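Local coordinates for teichoic acid biosynthesis protein F (PDB 3L7I) that belongs to the teichoic acid biosynthesis proteins and, by family, to the GT-B clan, its modelled part carrying two parallel-stranded sheets flanked by helices, at residues N486-S489 with T490-R494; P545-D549 with D550-S554; K571-G574 with D575-I579; L581-H584 with Y585-N589; M656-M659 with E660-G664. All coordinates share one frame; numbering follows the deposited sequence.

Contact 1 (N486-S489 with T490-R494); sequences NRYS and TEIFR
Ile492 packs one helical turn on from Tyr488, and its side chain is easy to trace from root to tip. CB starts beside two carbonyl oxygens of the preceding turn, those of Tyr488 and Ser489. CG1 lies anti to the carbonyl carbon (chi1 -71°), which sends the chain back toward the start of the helix, past Tyr488 O. An extended chi2 then sets CD1 over a face of the Tyr488 ring, 3.5 Å from its centroid and 17° off the normal, a CH-pi contact displaced toward the CZ rim, where Tyr488 CZ to Ile492 CD1 is 3.4 Å.

The backbone below is regular: Thr490 N to Asn486 O (2.9 Å) and Phe493 N to Ser489 O (2.7 Å) are the first and last of the four i to i+4 bonds that join 486-489 to 490-494. Asn486 is the N-cap; its OD1 takes Ser489 N at 3.0 Å, lying in the carbonyl plane, and Ser489 OG at 3.0 Å, tilted from it, while its ND2 bonds Phe698 O. On another side, Glu491 OE2 receives Arg494 NH2 at 3.1 Å in a salt bridge nearly flat with the guanidinium.

Helix 487-496 is the crossover between strands 481-484 and 504-506. Phe493 touches Leu482 of the first, Arg487 bridges to Glu506 of the second, and Tyr488 OH bonds Pro447 O in a loop.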
# COMPACT_ATOMS: atom_id res chain seq x y z
N ASN A 486 -2.04 54.27 -1.16
CA ASN A 486 -1.54 55.43 -0.42
C ASN A 486 -0.48 55.05 0.61
O ASN A 486 -0.32 53.88 0.95
CB ASN A 486 -2.70 56.18 0.26
CG ASN A 486 -3.82 55.25 0.68
OD1 ASN A 486 -3.71 54.50 1.65
ND2 ASN A 486 -4.91 55.28 -0.07
N ARG A 487 0.25 56.04 1.13
CA ARG A 487 1.31 55.76 2.09
C ARG A 487 0.77 55.09 3.34
O ARG A 487 1.40 54.21 3.91
CB ARG A 487 2.07 57.02 2.46
CG ARG A 487 3.33 56.72 3.24
CD ARG A 487 4.28 55.84 2.43
NE ARG A 487 5.49 56.56 2.03
CZ ARG A 487 5.79 56.95 0.79
NH1 ARG A 487 4.96 56.70 -0.22
NH2 ARG A 487 6.93 57.61 0.56
N TYR A 488 -0.41 55.53 3.76
CA TYR A 488 -1.15 54.94 4.88
C TYR A 488 -1.41 53.46 4.68
O TYR A 488 -1.24 52.67 5.59
CB TYR A 488 -2.45 55.72 5.04
CG TYR A 488 -3.58 55.04 5.77
CD1 TYR A 488 -3.80 55.27 7.12
CD2 TYR A 488 -4.48 54.23 5.08
CE1 TYR A 488 -4.86 54.68 7.77
CE2 TYR A 488 -5.54 53.64 5.73
CZ TYR A 488 -5.73 53.87 7.07
OH TYR A 488 -6.79 53.28 7.72
N SER A 489 -1.82 53.08 3.48
CA SER A 489 -1.97 51.67 3.16
C SER A 489 -0.62 50.95 3.14
O SER A 489 -0.50 49.86 3.68
CB SER A 489 -2.73 51.47 1.85
OG SER A 489 -4.13 51.54 2.05
N THR A 490 0.38 51.54 2.50
CA THR A 490 1.71 50.96 2.52
C THR A 490 2.19 50.69 3.94
O THR A 490 2.69 49.61 4.23
CB THR A 490 2.76 51.88 1.86
OG1 THR A 490 2.40 52.15 0.51
CG2 THR A 490 4.14 51.21 1.90
N GLU A 491 2.04 51.66 4.83
CA GLU A 491 2.60 51.53 6.18
C GLU A 491 1.89 50.41 6.92
O GLU A 491 2.52 49.64 7.65
CB GLU A 491 2.49 52.86 6.93
CG GLU A 491 3.79 53.30 7.59
CD GLU A 491 4.80 53.90 6.60
OE1 GLU A 491 4.78 55.14 6.40
OE2 GLU A 491 5.62 53.14 6.03
N ILE A 492 0.58 50.33 6.72
CA ILE A 492 -0.26 49.27 7.26
C ILE A 492 0.10 47.93 6.64
O ILE A 492 0.10 46.92 7.33
CB ILE A 492 -1.75 49.55 6.98
CG1 ILE A 492 -2.25 50.71 7.82
CG2 ILE A 492 -2.61 48.32 7.27
CD1 ILE A 492 -3.60 51.22 7.38
N PHE A 493 0.39 47.90 5.35
CA PHE A 493 0.66 46.62 4.70
C PHE A 493 1.97 46.04 5.16
O PHE A 493 2.08 44.84 5.36
CB PHE A 493 0.65 46.73 3.17
CG PHE A 493 -0.71 46.95 2.60
CD1 PHE A 493 -1.83 46.67 3.34
CD2 PHE A 493 -0.86 47.44 1.32
CE1 PHE A 493 -3.07 46.89 2.82
CE2 PHE A 493 -2.11 47.67 0.80
CZ PHE A 493 -3.21 47.40 1.55
N ARG A 494 2.96 46.91 5.33
CA ARG A 494 4.28 46.50 5.78
C ARG A 494 4.20 45.75 7.12
O ARG A 494 5.03 44.90 7.42
CB ARG A 494 5.19 47.72 5.86
CG ARG A 494 6.39 47.54 6.75
CD ARG A 494 7.63 48.14 6.13
NE ARG A 494 7.44 49.55 5.79
CZ ARG A 494 8.40 50.32 5.29
NH1 ARG A 494 9.61 49.81 5.06
NH2 ARG A 494 8.16 51.60 5.01

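Contact 2 (P545-D549 with D550-S554); sequences PTWRD and DEFVS
The loop leaving strand 539-543 in the six-stranded parallel sheet makes a short 3-10 turn at its surface, and Trp547 and Phe552 meet across that turn. CH2 of the Trp547 indole lies 3.7 Å from Phe552 CD1, and Phe552 CB lies 3.8 Å from Trp547 CH2. Because Phe552 CD1 sits at the edge of the indole, near its plane, this is contact at a rim and not a stack; the two side chains cross at a slant. Phe552 sets off with CB facing the tryptophan, but chi1 of 179° carries the ring away from it, leaving only CB and the near side of the ring engaged. Leu586 of helix 585-588 touches both aromatics.

In the backbone, the turn is pinned by Phe552 N to Asp549 O at 3.1 Å. The N-H comes from above the carbonyl plane, 56° out of it.

On another flank Arg548 and Glu551 run side by side, pointing the same way. Arg548 NE stands 4.4 Å from Glu551 OE2, beyond a salt bridge, and the oxygen is well out of the guanidinium plane. The guanidinium is instead committed to Asp622 and Asp643, while Glu551 OE2 bonds Tyr642 OH and Asp550 reaches Lys646.

With two carboxylates on the arginine and a third nearby, its positive charge is probably well stabilised, and the Arg548-Glu551 attraction would be a through-space supplement to those direct bonds.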
# COMPACT_ATOMS: atom_id res chain seq x y z
N PRO A 545 -24.02 50.37 3.18
CA PRO A 545 -23.71 50.07 4.57
C PRO A 545 -23.01 48.73 4.68
O PRO A 545 -23.37 47.80 3.95
CB PRO A 545 -25.09 49.93 5.21
CG PRO A 545 -26.10 49.99 4.07
CD PRO A 545 -25.36 49.91 2.79
N THR A 546 -22.06 48.59 5.58
CA THR A 546 -21.49 47.26 5.78
C THR A 546 -22.48 46.29 6.42
O THR A 546 -23.46 46.70 7.05
CB THR A 546 -20.25 47.26 6.67
OG1 THR A 546 -20.45 48.19 7.75
CG2 THR A 546 -19.02 47.63 5.86
N TRP A 547 -22.17 45.00 6.27
CA TRP A 547 -22.98 43.93 6.81
C TRP A 547 -22.85 43.88 8.32
O TRP A 547 -21.81 44.25 8.87
CB TRP A 547 -22.59 42.59 6.19
CG TRP A 547 -23.07 41.43 6.96
CD1 TRP A 547 -22.46 40.87 8.05
CD2 TRP A 547 -24.26 40.68 6.75
NE1 TRP A 547 -23.19 39.82 8.51
CE2 TRP A 547 -24.31 39.68 7.74
CE3 TRP A 547 -25.29 40.75 5.82
CZ2 TRP A 547 -25.34 38.75 7.82
CZ3 TRP A 547 -26.33 39.84 5.91
CH2 TRP A 547 -26.34 38.85 6.90
N ARG A 548 -23.91 43.43 8.98
CA ARG A 548 -23.96 43.29 10.43
C ARG A 548 -24.70 42.02 10.85
O ARG A 548 -25.91 41.89 10.62
CB ARG A 548 -24.61 44.53 11.05
CG ARG A 548 -23.70 45.73 11.10
CD ARG A 548 -24.46 47.00 11.32
NE ARG A 548 -24.68 47.74 10.07
CZ ARG A 548 -24.20 48.96 9.83
NH1 ARG A 548 -23.49 49.60 10.74
NH2 ARG A 548 -24.45 49.54 8.66
N ASP A 549 -23.98 41.10 11.48
CA ASP A 549 -24.57 39.84 11.94
C ASP A 549 -25.77 40.08 12.85
O ASP A 549 -26.75 39.34 12.83
CB ASP A 549 -23.52 39.02 12.70
CG ASP A 549 -22.13 39.16 12.10
OD1 ASP A 549 -21.63 40.31 11.98
OD2 ASP A 549 -21.53 38.12 11.77
N ASP A 550 -25.67 41.14 13.64
CA ASP A 550 -26.71 41.54 14.59
C ASP A 550 -28.10 41.66 13.95
O ASP A 550 -29.11 41.75 14.65
CB ASP A 550 -26.31 42.88 15.23
CG ASP A 550 -24.83 42.95 15.62
OD1 ASP A 550 -24.36 42.04 16.34
OD2 ASP A 550 -24.14 43.91 15.21
N GLU A 551 -28.16 41.67 12.62
CA GLU A 551 -29.40 42.01 11.95
C GLU A 551 -29.99 40.89 11.09
O GLU A 551 -31.09 41.01 10.56
CB GLU A 551 -29.22 43.30 11.13
CG GLU A 551 -28.79 44.50 11.97
CD GLU A 551 -28.69 45.79 11.17
OE1 GLU A 551 -28.68 45.71 9.91
OE2 GLU A 551 -28.63 46.87 11.79
N PHE A 552 -29.24 39.80 10.96
CA PHE A 552 -29.71 38.63 10.24
C PHE A 552 -30.62 37.80 11.13
O PHE A 552 -30.20 37.34 12.19
CB PHE A 552 -28.53 37.79 9.76
CG PHE A 552 -28.94 36.53 9.03
CD1 PHE A 552 -29.13 36.55 7.65
CD2 PHE A 552 -29.10 35.33 9.71
CE1 PHE A 552 -29.49 35.39 6.97
CE2 PHE A 552 -29.46 34.18 9.04
CZ PHE A 552 -29.65 34.21 7.67
N VAL A 553 -31.86 37.59 10.68
CA VAL A 553 -32.84 36.84 11.46
C VAL A 553 -33.81 36.06 10.55
O VAL A 553 -33.88 36.32 9.35
CB VAL A 553 -33.64 37.78 12.41
CG1 VAL A 553 -32.88 38.00 13.72
CG2 VAL A 553 -33.96 39.11 11.72
N SER A 554 -34.52 35.09 11.13
CA SER A 554 -35.64 34.40 10.48
C SER A 554 -35.29 33.53 9.26
O SER A 554 -36.11 33.37 8.36
CB SER A 554 -36.72 35.42 10.06
OG SER A 554 -37.45 35.90 11.18

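Contact 3 (K571-G574 with D575-I579); sequences KELG and DDYVI
Leu573 and Tyr577 form the close-packed part of this turn, where the chain comes off helix 566-573 and enters strand 577-581. Leu573 CD2 rests 3.8 Å from Tyr577 CD2 and 3.9 Å from Tyr577 CE2, and Leu573 CB also comes within 3.9 Å of Tyr577 CD2. One methyl branch and the root of the leucine therefore meet the phenol ring at CD2 and CE2, the two side chains slanting across each other. The tyrosine has CG opposite its own carbonyl carbon (chi1 -70°), which brings the CD2/CE2 side of the ring to the leucine; Leu573 O lies at the edge of the ring, in its plane.

That carbonyl oxygen also holds the backbone. Tyr577 N reaches Leu573 O at 2.8 Å, almost head-on to the carbonyl, with a C=O...N angle of 173°. Asp576 N approaches Leu573 O at 3.0 Å from above the carbonyl plane, 48° out of it. One acceptor thus closes the turn twice.

The outer side is much looser. Asp575 and Asp576 are exposed, and Asp575 OD1 merely passes Gly574 O at 3.5 Å. Gly574 carries the buried bend between them and the helix.

Here the beta-alpha-beta unit starting at strand 539-543 is completed. Two acidic side chains at the turn would probably give its rim a negative electrostatic potential, and Lys538, whose NZ bonds Gly574 O, could offset part of that charge.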
# COMPACT_ATOMS: atom_id res chain seq x y z
N LYS A 571 -40.53 60.80 1.02
CA LYS A 571 -41.26 62.04 1.29
C LYS A 571 -40.39 63.30 1.12
O LYS A 571 -40.86 64.32 0.60
CB LYS A 571 -41.83 62.03 2.71
CG LYS A 571 -43.23 61.42 2.85
CD LYS A 571 -43.69 61.39 4.33
CE LYS A 571 -45.22 61.47 4.49
NZ LYS A 571 -45.98 60.38 3.79
N GLU A 572 -39.14 63.21 1.55
CA GLU A 572 -38.26 64.38 1.69
C GLU A 572 -37.40 64.65 0.48
O GLU A 572 -36.92 65.76 0.29
CB GLU A 572 -37.34 64.21 2.91
CG GLU A 572 -38.01 64.38 4.25
CD GLU A 572 -38.57 65.79 4.46
OE1 GLU A 572 -37.88 66.76 4.08
OE2 GLU A 572 -39.68 65.93 5.02
N LEU A 573 -37.19 63.63 -0.34
CA LEU A 573 -36.19 63.73 -1.40
C LEU A 573 -36.68 63.12 -2.71
O LEU A 573 -36.04 63.28 -3.74
CB LEU A 573 -34.90 63.02 -0.96
CG LEU A 573 -34.22 63.58 0.28
CD1 LEU A 573 -33.11 62.69 0.77
CD2 LEU A 573 -33.70 64.97 -0.00
N GLY A 574 -37.82 62.44 -2.66
CA GLY A 574 -38.32 61.70 -3.80
C GLY A 574 -38.59 62.45 -5.09
O GLY A 574 -38.93 61.84 -6.11
N ASP A 575 -38.46 63.77 -5.06
CA ASP A 575 -38.73 64.57 -6.25
C ASP A 575 -37.44 65.16 -6.80
O ASP A 575 -37.39 65.60 -7.94
CB ASP A 575 -39.74 65.70 -5.97
CG ASP A 575 -41.18 65.19 -5.82
OD1 ASP A 575 -41.55 64.16 -6.44
OD2 ASP A 575 -41.96 65.85 -5.08
N ASP A 576 -36.40 65.16 -5.99
CA ASP A 576 -35.11 65.69 -6.43
C ASP A 576 -34.10 64.56 -6.66
O ASP A 576 -33.18 64.70 -7.46
CB ASP A 576 -34.55 66.68 -5.40
CG ASP A 576 -35.39 67.95 -5.28
OD1 ASP A 576 -35.72 68.55 -6.33
OD2 ASP A 576 -35.69 68.37 -4.13
N TYR A 577 -34.30 63.45 -5.96
CA TYR A 577 -33.31 62.37 -5.91
C TYR A 577 -33.83 60.99 -6.25
O TYR A 577 -35.02 60.67 -6.15
CB TYR A 577 -32.71 62.28 -4.51
CG TYR A 577 -31.81 63.43 -4.13
CD1 TYR A 577 -30.45 63.39 -4.42
CD2 TYR A 577 -32.32 64.54 -3.47
CE1 TYR A 577 -29.63 64.44 -4.07
CE2 TYR A 577 -31.51 65.59 -3.11
CZ TYR A 577 -30.16 65.54 -3.42
OH TYR A 577 -29.34 66.60 -3.06
N VAL A 578 -32.89 60.14 -6.63
CA VAL A 578 -33.15 58.73 -6.66
C VAL A 578 -32.05 58.09 -5.79
O VAL A 578 -30.92 58.58 -5.77
CB VAL A 578 -33.17 58.26 -8.10
CG1 VAL A 578 -31.82 57.69 -8.49
CG2 VAL A 578 -34.26 57.27 -8.28
N ILE A 579 -32.37 57.05 -5.04
CA ILE A 579 -31.34 56.47 -4.16
C ILE A 579 -30.92 55.03 -4.53
O ILE A 579 -31.78 54.14 -4.65
CB ILE A 579 -31.76 56.56 -2.68
CG1 ILE A 579 -30.62 56.13 -1.78
CG2 ILE A 579 -33.01 55.74 -2.40
CD1 ILE A 579 -31.04 56.18 -0.30

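Contact 4 (L581-H584 with Y585-N589); sequences LRMH and YLISN
His584 O is gripped by two backbone amides from the first turn of helix 585-588. Ser588 N reaches it at 2.9 Å, nearly along the C=O axis, and Ile587 N adds a weak bond at 3.1 Å.

The histidine side chain caps the same turn. With CG swung away from the backbone N (chi1 -176°), the imidazole folds across the start of the helix, and His584 ND1 accepts Leu586 N at 3.0 Å. The bond is fairly straight at the hydrogen, yet the donor is tilted 33° from the ring plane. His584 is the N-cap residue, and its ring supplies the capping bond.

Two neighbours in the helix lie against that ring, and Trp547 meets it from the loop after strand 539-543. Tyr585 lies alongside it, pointing the same way, in an offset stack with centroids 4.8 Å apart and planes at 26°. Leu586 meets the imidazole at its edge: its CB is in the ring plane, and Leu586 CG is 3.4 Å from His584 CE1. The same CG is also placed over a face of the Tyr585 ring, so the leucine is shared by both aromatics.

Met583 covers another side of the turn, its bent chain bringing CE and CB against the CG2 branch of Ile587, with Met583 CB to Ile587 CG2 at 3.5 Å. Ser588 OG goes to Asp602.

Leu586 N, at a helix start where amides lack an earlier carbonyl, is supplied by the imidazole nitrogen instead, a side chain thus satisfying an amide that the helix itself cannot.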
# COMPACT_ATOMS: atom_id res chain seq x y z
N LEU A 581 -29.42 51.54 -3.61
CA LEU A 581 -29.13 50.72 -2.43
C LEU A 581 -28.17 49.58 -2.78
O LEU A 581 -28.54 48.64 -3.51
CB LEU A 581 -30.42 50.15 -1.83
CG LEU A 581 -31.58 51.11 -1.55
CD1 LEU A 581 -32.78 50.36 -1.01
CD2 LEU A 581 -31.18 52.23 -0.60
N ARG A 582 -26.95 49.66 -2.27
CA ARG A 582 -25.97 48.60 -2.47
C ARG A 582 -25.78 47.81 -1.19
O ARG A 582 -24.98 48.17 -0.34
CB ARG A 582 -24.64 49.20 -2.93
CG ARG A 582 -23.51 48.17 -2.99
CD ARG A 582 -22.63 48.33 -4.21
NE ARG A 582 -23.08 47.46 -5.27
CZ ARG A 582 -22.31 46.56 -5.88
NH1 ARG A 582 -21.02 46.45 -5.57
NH2 ARG A 582 -22.83 45.80 -6.83
N MET A 583 -26.50 46.70 -1.08
CA MET A 583 -26.52 45.91 0.15
C MET A 583 -25.82 44.57 0.01
O MET A 583 -25.61 44.09 -1.10
CB MET A 583 -27.97 45.63 0.52
CG MET A 583 -28.91 46.74 0.10
SD MET A 583 -28.69 48.11 1.24
CE MET A 583 -29.61 47.45 2.64
N HIS A 584 -25.48 43.95 1.14
CA HIS A 584 -25.00 42.57 1.13
C HIS A 584 -26.02 41.74 0.37
O HIS A 584 -27.20 42.10 0.34
CB HIS A 584 -24.85 42.03 2.57
CG HIS A 584 -24.27 40.64 2.65
ND1 HIS A 584 -25.04 39.50 2.64
CD2 HIS A 584 -22.98 40.22 2.75
CE1 HIS A 584 -24.26 38.44 2.73
NE2 HIS A 584 -23.01 38.85 2.80
N TYR A 585 -25.58 40.65 -0.24
CA TYR A 585 -26.47 39.91 -1.12
C TYR A 585 -27.61 39.27 -0.35
O TYR A 585 -28.70 39.10 -0.88
CB TYR A 585 -25.71 38.88 -1.96
CG TYR A 585 -25.45 37.57 -1.25
CD1 TYR A 585 -26.47 36.63 -1.11
CD2 TYR A 585 -24.20 37.28 -0.72
CE1 TYR A 585 -26.24 35.43 -0.45
CE2 TYR A 585 -23.96 36.08 -0.07
CZ TYR A 585 -24.99 35.16 0.06
OH TYR A 585 -24.76 33.96 0.71
N LEU A 586 -27.37 38.91 0.91
CA LEU A 586 -28.40 38.30 1.75
C LEU A 586 -29.49 39.31 2.08
O LEU A 586 -30.65 38.96 2.25
CB LEU A 586 -27.79 37.77 3.05
CG LEU A 586 -27.04 36.44 3.05
CD1 LEU A 586 -26.44 36.20 4.42
CD2 LEU A 586 -27.97 35.30 2.66
N ILE A 587 -29.09 40.58 2.19
CA ILE A 587 -30.03 41.63 2.51
C ILE A 587 -30.81 42.07 1.27
O ILE A 587 -32.00 42.39 1.34
CB ILE A 587 -29.32 42.86 3.10
CG1 ILE A 587 -29.18 42.70 4.61
CG2 ILE A 587 -30.09 44.14 2.80
CD1 ILE A 587 -29.76 43.88 5.37
N SER A 588 -30.12 42.07 0.13
CA SER A 588 -30.68 42.50 -1.13
C SER A 588 -31.90 41.69 -1.45
O SER A 588 -32.97 42.25 -1.67
CB SER A 588 -29.66 42.38 -2.26
OG SER A 588 -30.23 42.71 -3.52
N ASN A 589 -31.77 40.37 -1.47
CA ASN A 589 -32.92 39.55 -1.81
C ASN A 589 -33.89 39.27 -0.66
O ASN A 589 -34.59 38.28 -0.66
CB ASN A 589 -32.56 38.29 -2.64
CG ASN A 589 -31.47 37.44 -2.01
OD1 ASN A 589 -30.61 37.94 -1.31
ND2 ASN A 589 -31.50 36.14 -2.30

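Contact 5 (M656-M659 with E660-G664); sequences MNYM and EDLPG
The Tyr658 ring carries Leu662 CD1 squarely over one face: the methyl is 3.8 Å from the centroid and only 10° off the normal, a centred CH-pi contact. Its nearest ring atom is Tyr658 CE1, also at 3.8 Å. Leu662 gets there with CG wedged between its backbone N and carbonyl carbon (chi1 57°); as modelled, this orientation brings CD1 to the tyrosine. Beyond the ring, Tyr658 OH bonds Asp622 O, which fixes the far end of the phenol.

A second pair of flat groups is more loosely matched. The Asn657 amide and the Glu660 carboxylate are turned 67° against each other, and Asn657 ND2 comes no nearer to Glu660 OE1 than 3.8 Å.

The backbone linking these groups is a type I beta turn from Asn657 to Glu660, in the loop between strands 637-640 and 666-667. Glu660 N closes it on Asn657 O at 3.0 Å, coming from above the carbonyl plane. An inverse gamma turn is centred on Asn657, with a weak bond from Tyr658 N to Met656 O, and another on Asp661, where Leu662 N meets Glu660 O at 2.8 Å.

Asp661 folds back toward the start of the turn, its OD1 lying 3.9 Å from Met656 CE; OD2 has a long, weak ion pair with Arg697. Phe639 of strand 637-640 touches both Tyr658 and Leu662, while Met656 packs on Phe698 of helix 688-698 and on Leu448.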
# COMPACT_ATOMS: atom_id res chain seq x y z
N MET A 656 -7.63 54.50 11.33
CA MET A 656 -7.76 55.94 11.33
C MET A 656 -8.62 56.45 12.47
O MET A 656 -9.33 55.69 13.14
CB MET A 656 -8.31 56.42 10.00
CG MET A 656 -9.63 55.82 9.65
SD MET A 656 -10.64 57.08 8.85
CE MET A 656 -9.44 57.80 7.74
N ASN A 657 -8.55 57.75 12.71
CA ASN A 657 -9.36 58.34 13.74
C ASN A 657 -10.73 58.75 13.21
O ASN A 657 -10.94 59.88 12.79
CB ASN A 657 -8.64 59.51 14.42
CG ASN A 657 -9.26 59.85 15.75
OD1 ASN A 657 -10.46 59.64 15.95
ND2 ASN A 657 -8.45 60.36 16.67
N TYR A 658 -11.63 57.78 13.22
CA TYR A 658 -12.98 57.89 12.67
C TYR A 658 -13.78 59.09 13.18
O TYR A 658 -14.50 59.74 12.41
CB TYR A 658 -13.76 56.64 13.03
CG TYR A 658 -15.08 56.46 12.32
CD1 TYR A 658 -15.16 55.74 11.15
CD2 TYR A 658 -16.25 56.98 12.85
CE1 TYR A 658 -16.36 55.54 10.50
CE2 TYR A 658 -17.47 56.80 12.21
CZ TYR A 658 -17.52 56.07 11.03
OH TYR A 658 -18.72 55.88 10.38
N MET A 659 -13.66 59.36 14.48
CA MET A 659 -14.42 60.42 15.09
C MET A 659 -14.08 61.76 14.47
O MET A 659 -14.89 62.69 14.51
CB MET A 659 -14.16 60.44 16.59
CG MET A 659 -15.42 60.22 17.40
SD MET A 659 -16.46 58.98 16.63
CE MET A 659 -16.45 57.70 17.90
N GLU A 660 -12.91 61.87 13.88
CA GLU A 660 -12.45 63.16 13.42
C GLU A 660 -12.35 63.25 11.90
O GLU A 660 -13.32 63.59 11.22
CB GLU A 660 -11.09 63.48 14.05
CG GLU A 660 -10.98 64.89 14.58
CD GLU A 660 -10.35 64.93 15.95
OE1 GLU A 660 -9.62 63.98 16.30
OE2 GLU A 660 -10.60 65.92 16.69
N ASP A 661 -11.18 62.92 11.40
CA ASP A 661 -10.80 63.19 10.02
C ASP A 661 -11.42 62.29 8.95
O ASP A 661 -10.70 61.56 8.26
CB ASP A 661 -9.27 63.18 9.90
CG ASP A 661 -8.65 61.90 10.42
OD1 ASP A 661 -9.20 60.82 10.14
OD2 ASP A 661 -7.61 61.97 11.12
N LEU A 662 -12.74 62.34 8.79
CA LEU A 662 -13.36 61.80 7.58
C LEU A 662 -14.13 62.90 6.82
O LEU A 662 -14.42 63.97 7.39
CB LEU A 662 -14.19 60.52 7.84
CG LEU A 662 -15.33 60.51 8.83
CD1 LEU A 662 -15.76 59.08 9.14
CD2 LEU A 662 -14.88 61.26 10.11
N PRO A 663 -14.44 62.65 5.54
CA PRO A 663 -14.79 63.69 4.57
C PRO A 663 -16.18 64.28 4.78
O PRO A 663 -16.52 65.23 4.09
CB PRO A 663 -14.80 62.95 3.23
CG PRO A 663 -14.74 61.50 3.54
CD PRO A 663 -14.77 61.31 5.03
N GLY A 664 -16.97 63.69 5.67
CA GLY A 664 -18.32 64.13 5.90
C GLY A 664 -18.75 63.95 7.34
O GLY A 664 -18.04 63.39 8.16

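How the contacts relate
Five local contacts follow one another along the chain, none nested or crossing. Contact 1 starts the crossover helix of the seven-stranded sheet; the rest belong with the six-stranded one. Contact 2 bends the loop leaving strand 539-543, contact 3 turns helix 566-573 into strand 577-581, and contact 4 opens the short helix after that strand. Contact 3 adjoins contact 4 along this strand without other touch, and lies about 9 Å from contact 2 at their nearest atoms. Contacts 2 and 4 meet directly, Trp547 CE3 being 3.3 Å from His584 CG. Contact 5 bends the loop before strand 666-667 and packs on contact 1, so the two sheet systems meet there.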